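Local coordinates for protein transcriptional regulator (Pseudomonas aeruginosa, PDB 3E7Q) that probably binds regulatory DNA as a dimeric, all-helical repressor of the TetR family and so regulates transcription, at residues 156-159 against 160-163; 178-181 against 182-185; 11-14 against 15-18. All coordinates share one frame; numbering follows the deposited sequence.

All three contacts are local and sit where a helix starts or stops. Contacts 1 and 2 mark the beginning and the end of the same helix, 159-179, in the C-terminal part of the chain; their centres lie 29 Å apart and both reach the second subunit. Contact 3 opens helix 12-34 on the other side of the chain's centre from contact 1, 41 Å away between centres. Burial differs: contact 1 is partly buried, with alanines, Leu161 and a phenylalanine around an aspartate cap, whereas contacts 2 and 3 lie at the surface. Contact 2 relies on an asparagine, a turn and a water; contact 3 on a salt bridge and an arginine folded over a proline.

Contact 1 (156-159 against 160-163); sequences DFDA and ELAA
Asp158 caps the start of helix 159-179 by turning its carboxylate forward over the first turn, onto Leu161. OD1 of Asp158 accepts the backbone N-H of Leu161 at 3.0 Å in a fairly straight bond, 159° at the hydrogen, although the donor comes from above the carboxylate plane and not within it. Asp158 OD2 lies against CB of Leu161 at 3.5 Å, the two side chains crossing obliquely. With CG anti to the backbone N (chi1 -179°), the carboxylate is carried over the amides of the helix start. Asp158 OD1 also touches CB of Glu160 at 3.3 Å, and the glutamate chain then runs off, extended beyond CG.

The backbone takes over where the cap leaves off. Asp158 O receives Ala162 N at 3.0 Å, nearly straight, and Ala159 O receives Ala163 N at 2.9 Å, so regular i to i+4 bonding begins at the capping residue itself. Phe157 drives the tip of its ring, CZ, to 3.3 Å from the methyl CB of Ala162; its neighbours CE1 and CE2 stand farther off, and the methyl meets the ring obliquely.

Further out, Trp154 packs edge-to-face with Phe157, and Ala149 of helix 124-152 also touches that side chain. Phe208 packs on Phe157 and Leu161 and shares a backbone hydrogen bond with Asp158, while Leu161 also packs on Gln191 of the second subunit. Chemically this is an Asp N-cap bonded to the N3 amide, with Phe157 (N') against Ala162 (N4) in the positions of a hydrophobic staple, though the alanine partner is small. The aspartate supplies an acceptor to an amide that has no preceding helical carbonyl, and its negative charge, at the positive end of the helix dipole, is probably favourable there.

Contact 2 (178-181 against 182-185); sequences GLNP and ATFT
Asn180 answers the next two backbone amides with two different oxygens. Its backbone O takes Thr183 N at 3.1 Å, almost straight at the hydrogen (175°), closing a type I beta turn from Asn180 to Thr183. Its side-chain OD1 takes Ala182 N at 3.0 Å, the hallmark of an Asx turn; the donor stands above the amide plane. A chi1 of -169° swings CG away from the backbone N to the carbonyl side, which brings OD1 to Ala182 N and to within 3.3 Å of Ala182 CB. Water 1 extends the network, donating to Asn180 O at 2.7 Å and accepting from Phe184 N at 3.3 Å; it also sits over one face of the Phe184 ring, toward the rim.

Thr183 crosses Asn180 at about a right angle, OG1 lying 3.5 Å from Asn180 CB, and the hydroxyl hydrogen-bonds to Glu176, in the last turn of helix 159-179. Asn180 ND2 makes a weak hydrogen bond to Asp131 of the second subunit, and Phe184 packs on Ile164 of the second subunit. The turn thus leads out of helix 159-179, folds Phe184 back onto Leu173 and Ser177 of that helix, and delivers the chain to Thr185, the N-cap of helix 186-204.

Contact 3 (11-14 against 15-18); sequences EPEQ and RKAL
Glu11 sits at the N-cap position of helix 12-34, and its carbonyl faces Arg15. Arg15 N reaches Glu11 O at 3.0 Å, a weak bond because it is well bent at the hydrogen. The CG methylene of Arg15 also rests 3.2 Å from that oxygen, placed there by a chi1 of -57° that sets CG beside the backbone N. At the other end of Glu11, its backbone N makes a weak bond to OE1 of Gln14, a side-chain reply from within the first turn.

The guanidinium of Arg15 turns one face to CA of Pro12. The arginine chain bends at chi3 (-66°) and folds back to do so, with NH2 of Arg15 at 3.4 Å from CB of Pro12. Pro12 O, meanwhile, accepts Lys16 N at 3.0 Å from above the carbonyl plane.

Glu13 pairs with Lys16 one turn on. The two chains run side by side and point the same way, Glu13 bent at chi2 (-90°) and Lys16 at chi3, which brings OE1 of Glu13 to 2.9 Å from NZ of Lys16 in a salt bridge. The i to i+3 pair lies at the surface. Glu13 O takes Ala17 N at 3.2 Å.

Gln14 closes the segment with a weak bond from its O to Leu18 N.

The contact lies on the surface and forms the opening turns of helix 12-34, which as in other TetR-family proteins is probably the first main helix of the DNA-binding domain, ahead of the predicted helix-turn-helix. Phe7 of helix 4-8 packs against Arg15 and Leu18, joining that short helix to this one.

Contact 1 (156-159 against 160-163)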
ATOM      1  N   ASP B 156      -3.558   7.614  30.125  1.00 49.05           N
ATOM      2  CA  ASP B 156      -3.652   6.251  29.521  1.00 49.78           C
ATOM      3  C   ASP B 156      -3.681   6.313  28.031  1.00 47.71           C
ATOM      4  O   ASP B 156      -4.717   6.408  27.403  1.00 48.17           O
ATOM      5  CB  ASP B 156      -4.834   5.424  29.957  1.00 51.16           C
ATOM      6  CG  ASP B 156      -6.081   6.213  30.020  1.00 55.25           C
ATOM      7  OD1 ASP B 156      -6.146   7.104  30.910  1.00 60.34           O
ATOM      8  OD2 ASP B 156      -7.003   5.902  29.224  1.00 61.99           O
ATOM      9  N   PHE B 157      -2.482   6.244  27.511  1.00 45.05           N
ATOM     10  CA  PHE B 157      -2.235   6.379  26.159  1.00 42.53           C
ATOM     11  C   PHE B 157      -2.159   4.947  25.668  1.00 41.74           C
ATOM     12  O   PHE B 157      -1.461   4.131  26.252  1.00 40.58           O
ATOM     13  CB  PHE B 157      -0.900   7.097  25.984  1.00 40.48           C
ATOM     14  CG  PHE B 157      -0.576   7.367  24.567  1.00 39.18           C
ATOM     15  CD1 PHE B 157      -1.499   8.033  23.752  1.00 37.85           C
ATOM     16  CD2 PHE B 157       0.587   6.910  24.017  1.00 36.00           C
ATOM     17  CE1 PHE B 157      -1.212   8.280  22.431  1.00 36.97           C
ATOM     18  CE2 PHE B 157       0.871   7.199  22.716  1.00 37.13           C
ATOM     19  CZ  PHE B 157      -0.034   7.884  21.946  1.00 35.96           C
ATOM     20  N   ASP B 158      -2.873   4.669  24.584  1.00 41.48           N
ATOM     21  CA  ASP B 158      -2.783   3.384  23.899  1.00 40.14           C
ATOM     22  C   ASP B 158      -1.775   3.638  22.811  1.00 39.37           C
ATOM     23  O   ASP B 158      -2.122   4.038  21.692  1.00 38.14           O
ATOM     24  CB  ASP B 158      -4.162   2.957  23.411  1.00 41.02           C
ATOM     25  CG  ASP B 158      -4.180   1.597  22.706  1.00 44.14           C
ATOM     26  OD1 ASP B 158      -3.152   0.962  22.427  1.00 42.40           O
ATOM     27  OD2 ASP B 158      -5.298   1.187  22.380  1.00 50.66           O
ATOM     28  N   ALA B 159      -0.507   3.445  23.209  1.00 38.32           N
ATOM     29  CA  ALA B 159       0.649   3.528  22.363  1.00 38.69           C
ATOM     30  C   ALA B 159       0.617   2.477  21.269  1.00 38.55           C
ATOM     31  O   ALA B 159       1.136   2.726  20.203  1.00 38.80           O
ATOM     32  CB  ALA B 159       2.001   3.476  23.223  1.00 36.33           C
ATOM     33  N   GLU B 160      -0.051   1.341  21.491  1.00 39.39           N
ATOM     34  CA  GLU B 160      -0.220   0.296  20.454  1.00 40.49           C
ATOM     35  C   GLU B 160      -1.088   0.766  19.273  1.00 39.17           C
ATOM     36  O   GLU B 160      -0.714   0.615  18.089  1.00 39.20           O
ATOM     37  CB  GLU B 160      -0.824  -0.976  21.079  1.00 41.21           C
ATOM     38  CG  GLU B 160       0.046  -1.673  22.139  1.00 45.40           C
ATOM     39  CD  GLU B 160      -0.695  -2.828  22.858  1.00 49.54           C
ATOM     40  OE1 GLU B 160      -1.506  -3.537  22.189  1.00 65.10           O
ATOM     41  OE2 GLU B 160      -0.488  -3.056  24.095  1.00 62.15           O
ATOM     42  N   LEU B 161      -2.223   1.392  19.594  1.00 37.60           N
ATOM     43  CA  LEU B 161      -3.088   1.931  18.599  1.00 37.30           C
ATOM     44  C   LEU B 161      -2.497   3.113  17.898  1.00 36.43           C
ATOM     45  O   LEU B 161      -2.595   3.178  16.665  1.00 35.74           O
ATOM     46  CB  LEU B 161      -4.467   2.234  19.171  1.00 39.19           C
ATOM     47  CG  LEU B 161      -5.608   2.396  18.162  1.00 42.29           C
ATOM     48  CD1 LEU B 161      -5.949   1.056  17.428  1.00 39.82           C
ATOM     49  CD2 LEU B 161      -6.759   3.008  18.874  1.00 41.63           C
ATOM     50  N   ALA B 162      -1.821   3.990  18.670  1.00 35.43           N
ATOM     51  CA  ALA B 162      -1.035   5.101  18.134  1.00 34.60           C
ATOM     52  C   ALA B 162       0.021   4.612  17.143  1.00 34.41           C
ATOM     53  O   ALA B 162       0.234   5.209  16.095  1.00 33.86           O
ATOM     54  CB  ALA B 162      -0.420   5.932  19.289  1.00 34.27           C
ATOM     55  N   ALA B 163       0.690   3.516  17.466  1.00 35.63           N
ATOM     56  CA  ALA B 163       1.726   2.975  16.588  1.00 36.08           C
ATOM     57  C   ALA B 163       1.115   2.404  15.268  1.00 35.76           C
ATOM     58  O   ALA B 163       1.689   2.541  14.220  1.00 37.87           O
ATOM     59  CB  ALA B 163       2.597   1.954  17.336  1.00 35.27           C
TER

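Contact 2 (178-181 against 182-185)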
ATOM      1  N   GLY B 178       6.230   6.131  -4.232  1.00 44.18           N
ATOM      2  CA  GLY B 178       6.581   5.188  -5.270  1.00 43.94           C
ATOM      3  C   GLY B 178       5.606   5.150  -6.441  1.00 44.38           C
ATOM      4  O   GLY B 178       6.016   5.066  -7.576  1.00 44.27           O
ATOM      5  N   LEU B 179       4.315   5.223  -6.194  1.00 44.77           N
ATOM      6  CA  LEU B 179       3.353   5.257  -7.323  1.00 45.19           C
ATOM      7  C   LEU B 179       3.422   6.563  -8.171  1.00 46.20           C
ATOM      8  O   LEU B 179       3.202   6.546  -9.412  1.00 46.61           O
ATOM      9  CB  LEU B 179       1.943   5.022  -6.844  1.00 44.37           C
ATOM     10  CG  LEU B 179       1.685   3.609  -6.324  1.00 43.55           C
ATOM     11  CD1 LEU B 179       0.358   3.567  -5.597  1.00 44.28           C
ATOM     12  CD2 LEU B 179       1.729   2.628  -7.445  1.00 44.58           C
ATOM     13  N   ASN B 180       3.712   7.675  -7.509  1.00 45.94           N
ATOM     14  CA  ASN B 180       3.955   8.929  -8.195  1.00 46.43           C
ATOM     15  C   ASN B 180       4.912   9.813  -7.383  1.00 45.75           C
ATOM     16  O   ASN B 180       4.474  10.514  -6.471  1.00 45.77           O
ATOM     17  CB  ASN B 180       2.644   9.675  -8.481  1.00 47.12           C
ATOM     18  CG  ASN B 180       2.844  10.880  -9.456  1.00 47.77           C
ATOM     19  OD1 ASN B 180       3.963  11.375  -9.667  1.00 49.22           O
ATOM     20  ND2 ASN B 180       1.747  11.357 -10.012  1.00 50.29           N
ATOM     21  N   PRO B 181       6.222   9.765  -7.707  1.00 45.46           N
ATOM     22  CA  PRO B 181       7.200  10.551  -6.938  1.00 45.22           C
ATOM     23  C   PRO B 181       6.955  12.046  -7.003  1.00 45.03           C
ATOM     24  O   PRO B 181       7.536  12.753  -6.213  1.00 43.88           O
ATOM     25  CB  PRO B 181       8.539  10.221  -7.595  1.00 46.21           C
ATOM     26  CG  PRO B 181       8.175   9.659  -8.954  1.00 46.75           C
ATOM     27  CD  PRO B 181       6.853   8.983  -8.792  1.00 45.19           C
ATOM     28  N   ALA B 182       6.107  12.524  -7.920  1.00 44.49           N
ATOM     29  CA  ALA B 182       5.840  13.961  -7.992  1.00 45.48           C
ATOM     30  C   ALA B 182       4.813  14.471  -6.992  1.00 44.49           C
ATOM     31  O   ALA B 182       4.676  15.643  -6.829  1.00 44.76           O
ATOM     32  CB  ALA B 182       5.432  14.377  -9.457  1.00 45.65           C
ATOM     33  N   THR B 183       4.058  13.620  -6.342  1.00 45.48           N
ATOM     34  CA  THR B 183       2.924  14.122  -5.551  1.00 45.25           C
ATOM     35  C   THR B 183       3.399  15.054  -4.408  1.00 45.18           C
ATOM     36  O   THR B 183       2.819  16.126  -4.177  1.00 44.97           O
ATOM     37  CB  THR B 183       2.122  12.945  -4.997  1.00 46.09           C
ATOM     38  OG1 THR B 183       1.758  12.057  -6.081  1.00 46.64           O
ATOM     39  CG2 THR B 183       0.863  13.416  -4.206  1.00 46.07           C
ATOM     40  N   PHE B 184       4.473  14.657  -3.718  1.00 43.61           N
ATOM     41  CA  PHE B 184       4.986  15.429  -2.621  1.00 43.32           C
ATOM     42  C   PHE B 184       6.438  15.029  -2.471  1.00 43.93           C
ATOM     43  O   PHE B 184       6.792  13.907  -2.840  1.00 44.35           O
ATOM     44  CB  PHE B 184       4.182  15.144  -1.352  1.00 42.90           C
ATOM     45  CG  PHE B 184       4.304  13.749  -0.868  1.00 41.73           C
ATOM     46  CD1 PHE B 184       5.349  13.388  -0.026  1.00 41.75           C
ATOM     47  CD2 PHE B 184       3.339  12.788  -1.212  1.00 41.87           C
ATOM     48  CE1 PHE B 184       5.482  12.063   0.410  1.00 41.55           C
ATOM     49  CE2 PHE B 184       3.451  11.481  -0.761  1.00 42.45           C
ATOM     50  CZ  PHE B 184       4.534  11.114   0.033  1.00 42.34           C
ATOM     51  N   THR B 185       7.265  15.939  -1.965  1.00 44.40           N
ATOM     52  CA  THR B 185       8.702  15.710  -1.786  1.00 45.05           C
ATOM     53  C   THR B 185       8.992  14.872  -0.525  1.00 45.64           C
ATOM     54  O   THR B 185       8.194  14.809   0.367  1.00 45.30           O
ATOM     55  CB  THR B 185       9.462  17.033  -1.623  1.00 45.26           C
ATOM     56  OG1 THR B 185       8.957  17.701  -0.483  1.00 45.17           O
ATOM     57  CG2 THR B 185       9.317  17.982  -2.845  1.00 44.73           C
TER
HETATM   58  O   HOH W   1       5.200  11.478  -4.058  1.00 43.15           O

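Contact 3 (11-14 against 15-18)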
ATOM      1  N   GLU B  11      30.861 -18.603  -0.659  1.00 75.32           N
ATOM      2  CA  GLU B  11      30.345 -19.237   0.565  1.00 74.74           C
ATOM      3  C   GLU B  11      28.816 -19.351   0.476  1.00 74.53           C
ATOM      4  O   GLU B  11      28.203 -18.631  -0.309  1.00 74.20           O
ATOM      5  CB  GLU B  11      30.721 -18.399   1.797  1.00 74.83           C
ATOM      6  CG  GLU B  11      31.308 -19.170   2.961  1.00 75.43           C
ATOM      7  CD  GLU B  11      32.659 -19.800   2.635  1.00 76.02           C
ATOM      8  OE1 GLU B  11      32.706 -20.778   1.854  1.00 75.62           O
ATOM      9  OE2 GLU B  11      33.681 -19.323   3.178  1.00 76.51           O
ATOM     10  N   PRO B  12      28.199 -20.264   1.265  1.00 73.99           N
ATOM     11  CA  PRO B  12      26.731 -20.401   1.272  1.00 73.45           C
ATOM     12  C   PRO B  12      25.923 -19.137   1.598  1.00 72.32           C
ATOM     13  O   PRO B  12      24.814 -18.958   1.059  1.00 71.80           O
ATOM     14  CB  PRO B  12      26.488 -21.501   2.313  1.00 73.63           C
ATOM     15  CG  PRO B  12      27.765 -22.323   2.285  1.00 73.98           C
ATOM     16  CD  PRO B  12      28.839 -21.284   2.126  1.00 74.20           C
ATOM     17  N   GLU B  13      26.473 -18.278   2.459  1.00 71.07           N
ATOM     18  CA  GLU B  13      25.852 -16.987   2.779  1.00 69.65           C
ATOM     19  C   GLU B  13      25.956 -15.982   1.617  1.00 68.84           C
ATOM     20  O   GLU B  13      25.087 -15.108   1.467  1.00 68.59           O
ATOM     21  CB  GLU B  13      26.458 -16.395   4.061  1.00 70.28           C
ATOM     22  CG  GLU B  13      25.667 -16.725   5.341  1.00 71.21           C
ATOM     23  CD  GLU B  13      24.586 -15.685   5.664  1.00 73.15           C
ATOM     24  OE1 GLU B  13      23.929 -15.186   4.715  1.00 73.81           O
ATOM     25  OE2 GLU B  13      24.394 -15.370   6.868  1.00 73.16           O
ATOM     26  N   GLN B  14      26.997 -16.122   0.795  1.00 67.41           N
ATOM     27  CA  GLN B  14      27.215 -15.246  -0.369  1.00 66.97           C
ATOM     28  C   GLN B  14      26.432 -15.703  -1.628  1.00 64.99           C
ATOM     29  O   GLN B  14      26.216 -14.931  -2.575  1.00 63.81           O
ATOM     30  CB  GLN B  14      28.713 -15.153  -0.670  1.00 66.92           C
ATOM     31  CG  GLN B  14      29.534 -14.704   0.543  1.00 67.50           C
ATOM     32  CD  GLN B  14      31.012 -14.561   0.255  1.00 68.28           C
ATOM     33  OE1 GLN B  14      31.584 -15.268  -0.595  1.00 70.06           O
ATOM     34  NE2 GLN B  14      31.659 -13.652   0.987  1.00 71.34           N
ATOM     35  N   ARG B  15      26.016 -16.963  -1.619  1.00 63.23           N
ATOM     36  CA  ARG B  15      25.198 -17.517  -2.674  1.00 62.66           C
ATOM     37  C   ARG B  15      23.737 -17.348  -2.292  1.00 60.29           C
ATOM     38  O   ARG B  15      22.886 -17.343  -3.160  1.00 59.27           O
ATOM     39  CB  ARG B  15      25.473 -19.007  -2.852  1.00 62.64           C
ATOM     40  CG  ARG B  15      26.926 -19.413  -3.158  1.00 65.06           C
ATOM     41  CD  ARG B  15      27.039 -20.934  -3.344  1.00 66.39           C
ATOM     42  NE  ARG B  15      26.762 -21.705  -2.122  1.00 70.55           N
ATOM     43  CZ  ARG B  15      25.563 -22.161  -1.721  1.00 72.46           C
ATOM     44  NH1 ARG B  15      24.449 -21.928  -2.417  1.00 72.90           N
ATOM     45  NH2 ARG B  15      25.473 -22.855  -0.582  1.00 72.99           N
ATOM     46  N   LYS B  16      23.461 -17.292  -0.986  1.00 58.35           N
ATOM     47  CA  LYS B  16      22.148 -16.894  -0.461  1.00 57.00           C
ATOM     48  C   LYS B  16      21.868 -15.463  -0.920  1.00 54.07           C
ATOM     49  O   LYS B  16      20.829 -15.191  -1.511  1.00 53.89           O
ATOM     50  CB  LYS B  16      22.107 -17.003   1.075  1.00 57.21           C
ATOM     51  CG  LYS B  16      20.725 -16.636   1.735  1.00 58.57           C
ATOM     52  CD  LYS B  16      20.888 -16.257   3.239  1.00 58.57           C
ATOM     53  CE  LYS B  16      21.356 -17.475   4.078  1.00 59.35           C
ATOM     54  NZ  LYS B  16      21.897 -17.131   5.436  1.00 60.19           N
ATOM     55  N   ALA B  17      22.820 -14.576  -0.701  1.00 51.04           N
ATOM     56  CA  ALA B  17      22.712 -13.202  -1.162  1.00 49.75           C
ATOM     57  C   ALA B  17      22.357 -13.106  -2.649  1.00 48.60           C
ATOM     58  O   ALA B  17      21.525 -12.305  -3.059  1.00 47.29           O
ATOM     59  CB  ALA B  17      24.040 -12.476  -0.906  1.00 50.00           C
ATOM     60  N   LEU B  18      23.041 -13.922  -3.448  1.00 47.61           N
ATOM     61  CA  LEU B  18      22.927 -13.924  -4.897  1.00 46.59           C
ATOM     62  C   LEU B  18      21.533 -14.385  -5.272  1.00 44.84           C
ATOM     63  O   LEU B  18      20.852 -13.719  -6.037  1.00 44.09           O
ATOM     64  CB  LEU B  18      23.999 -14.848  -5.479  1.00 46.47           C
ATOM     65  CG  LEU B  18      24.093 -15.027  -6.990  1.00 48.70           C
ATOM     66  CD1 LEU B  18      24.256 -13.686  -7.709  1.00 50.82           C
ATOM     67  CD2 LEU B  18      25.277 -15.979  -7.305  1.00 48.07           C
TER